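Local structure of D-glyceraldehyde dehydrogenase (NADP(+)) (Thermoplasma acidophilum, 5IZD) at residues E285-H290 and I387-I392. The protein oxidises D-glyceraldehyde to (R)-glycerate with NADP(+) as the electron acceptor in the non-phosphorylated Entner-Doudoroff pathway, working as a homotetramer. Numbering follows the deposited sequence.
Sequences ERLYVH and IGARKI
Leu287 and Val289 bind residues 387-392 through both their N-H and C=O groups, making a parallel ladder of four hydrogen bonds, from Leu287 N to Gly388 O (3.0 Å) as far as Ile392 N to Val289 O (3.0 Å, 45° above the carbonyl plane). On one face, Leu287 packs its CB against Ala389 CB at 3.9 Å. Ile387 reaches across: with CG1 anti to the backbone N (chi1 -170°), its CD1 comes within 3.7 Å of Arg286 N and also touches Leu287 CB. On the other face, Tyr288 and Ile392 cross at about a right angle, CD1 of the tyrosine lying 4.0 Å from CG2 of the isoleucine. The phenol oxygen accepts a bond from Arg286 NH1 (3.0 Å to Tyr288 OH) and is also hydrogen-bonded to Gln373 OE1; the two partners hold it in place. The same guanidinium is bonded to the backbone oxygens of Leu401, Ala402 and, through NE, Lys251. The carboxylate of Glu285, salt-bridged to Lys251, takes the backbone N-H groups of Ile382 and Phe383, by similarity part of the NADP(+) site, so this strand's start probably helps position that loop. Both strands lie in the parallel part of the catalytic domain's seven-stranded sheet, between strands 252-256 and 366-369; helix 294-305 covers the Leu287 and Ala389 face through Met298, while helix 395-403 packs on Ile392 through Met398 and Leu401.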
loop_
_atom_site.group_PDB
_atom_site.type_symbol
_atom_site.label_atom_id
_atom_site.label_comp_id
_atom_site.label_asym_id
_atom_site.label_seq_id
_atom_site.Cartn_x
_atom_site.Cartn_y
_atom_site.Cartn_z
ATOM N N GLU A 285 32.846 -10.736 3.989
ATOM C CA GLU A 285 33.577 -10.956 5.228
ATOM C C GLU A 285 33.865 -12.433 5.485
ATOM O O GLU A 285 34.658 -12.725 6.355
ATOM C CB GLU A 285 32.805 -10.338 6.413
ATOM C CG GLU A 285 32.856 -8.801 6.526
ATOM C CD GLU A 285 33.866 -8.254 7.547
ATOM O OE1 GLU A 285 34.355 -9.055 8.411
ATOM O OE2 GLU A 285 34.174 -7.001 7.492
ATOM N N ARG A 286 33.241 -13.361 4.768
ATOM C CA ARG A 286 33.514 -14.807 4.940
ATOM C C ARG A 286 33.304 -15.456 3.599
ATOM O O ARG A 286 32.265 -15.242 3.014
ATOM C CB ARG A 286 32.483 -15.475 5.836
ATOM C CG ARG A 286 32.240 -14.814 7.137
ATOM C CD ARG A 286 31.197 -15.561 7.875
ATOM N NE ARG A 286 29.862 -14.961 7.829
ATOM C CZ ARG A 286 28.743 -15.589 8.109
ATOM N NH1 ARG A 286 28.749 -16.911 8.333
ATOM N NH2 ARG A 286 27.627 -14.908 8.102
ATOM N N LEU A 287 34.232 -16.280 3.145
ATOM C CA LEU A 287 34.161 -16.876 1.819
ATOM C C LEU A 287 33.897 -18.386 1.951
ATOM O O LEU A 287 34.621 -19.084 2.622
ATOM C CB LEU A 287 35.452 -16.553 1.066
ATOM C CG LEU A 287 35.652 -17.086 -0.340
ATOM C CD1 LEU A 287 34.482 -16.735 -1.226
ATOM C CD2 LEU A 287 36.924 -16.532 -0.940
ATOM N N TYR A 288 32.794 -18.837 1.344
ATOM C CA TYR A 288 32.361 -20.235 1.309
ATOM C C TYR A 288 32.308 -20.668 -0.150
ATOM O O TYR A 288 31.449 -20.173 -0.900
ATOM C CB TYR A 288 30.956 -20.403 1.921
ATOM C CG TYR A 288 30.912 -20.020 3.370
ATOM C CD1 TYR A 288 31.411 -20.844 4.336
ATOM C CD2 TYR A 288 30.401 -18.822 3.757
ATOM C CE1 TYR A 288 31.350 -20.515 5.668
ATOM C CE2 TYR A 288 30.330 -18.479 5.072
ATOM C CZ TYR A 288 30.804 -19.320 6.028
ATOM O OH TYR A 288 30.824 -18.881 7.338
ATOM N N VAL A 289 33.199 -21.594 -0.539
ATOM C CA VAL A 289 33.259 -22.059 -1.905
ATOM C C VAL A 289 33.067 -23.583 -1.966
ATOM O O VAL A 289 33.586 -24.368 -1.157
ATOM C CB VAL A 289 34.566 -21.646 -2.584
ATOM C CG1 VAL A 289 34.552 -21.970 -4.057
ATOM C CG2 VAL A 289 34.826 -20.142 -2.398
ATOM N N HIS A 290 32.322 -24.015 -2.945
ATOM C CA HIS A 290 32.070 -25.436 -3.048
ATOM C C HIS A 290 33.377 -26.194 -3.253
ATOM O O HIS A 290 34.243 -25.762 -4.026
ATOM C CB HIS A 290 31.038 -25.688 -4.144
ATOM C CG HIS A 290 30.504 -27.075 -4.160
ATOM N ND1 HIS A 290 31.285 -28.153 -4.497
ATOM C CD2 HIS A 290 29.270 -27.567 -3.912
ATOM C CE1 HIS A 290 30.554 -29.264 -4.456
ATOM N NE2 HIS A 290 29.326 -28.937 -4.103
ATOM N N ILE A 387 40.107 -11.623 4.380
ATOM C CA ILE A 387 39.022 -12.586 4.351
ATOM C C ILE A 387 39.579 -13.999 4.517
ATOM O O ILE A 387 40.642 -14.312 4.025
ATOM C CB ILE A 387 38.162 -12.414 3.068
ATOM C CG1 ILE A 387 36.862 -13.253 3.132
ATOM C CG2 ILE A 387 38.950 -12.792 1.813
ATOM C CD1 ILE A 387 35.781 -12.812 2.160
ATOM N N GLY A 388 38.841 -14.845 5.244
ATOM C CA GLY A 388 39.088 -16.288 5.307
ATOM C C GLY A 388 38.114 -17.006 4.424
ATOM O O GLY A 388 36.990 -16.489 4.198
ATOM N N ALA A 389 38.520 -18.209 3.981
ATOM C CA ALA A 389 37.763 -19.037 3.089
ATOM C C ALA A 389 37.649 -20.454 3.650
ATOM O O ALA A 389 38.550 -20.956 4.319
ATOM C CB ALA A 389 38.384 -19.081 1.712
ATOM N N ARG A 390 36.514 -21.084 3.365
ATOM C CA ARG A 390 36.241 -22.440 3.819
ATOM C C ARG A 390 35.430 -23.197 2.773
ATOM O O ARG A 390 34.655 -22.604 2.023
ATOM C CB ARG A 390 35.490 -22.417 5.152
ATOM C CG ARG A 390 35.266 -23.791 5.761
ATOM C CD ARG A 390 34.074 -23.790 6.705
ATOM N NE ARG A 390 33.904 -25.075 7.375
ATOM C CZ ARG A 390 33.064 -26.023 6.972
ATOM N NH1 ARG A 390 32.310 -25.831 5.898
ATOM N NH2 ARG A 390 32.975 -27.163 7.644
ATOM N N LYS A 391 35.618 -24.511 2.731
ATOM C CA LYS A 391 34.907 -25.379 1.767
ATOM C C LYS A 391 33.490 -25.592 2.217
ATOM O O LYS A 391 33.218 -25.562 3.416
ATOM C CB LYS A 391 35.542 -26.755 1.640
ATOM C CG LYS A 391 36.853 -26.759 0.883
ATOM C CD LYS A 391 37.612 -28.081 0.973
ATOM C CE LYS A 391 39.023 -27.855 0.484
ATOM N NZ LYS A 391 39.683 -29.182 0.410
ATOM N N ILE A 392 32.597 -25.784 1.253
ATOM C CA ILE A 392 31.300 -26.346 1.523
ATOM C C ILE A 392 30.965 -27.494 0.512
ATOM O O ILE A 392 31.604 -27.621 -0.553
ATOM C CB ILE A 392 30.185 -25.287 1.492
ATOM C CG1 ILE A 392 30.150 -24.608 0.112
ATOM C CG2 ILE A 392 30.315 -24.304 2.663
ATOM C CD1 ILE A 392 28.997 -23.666 -0.117
#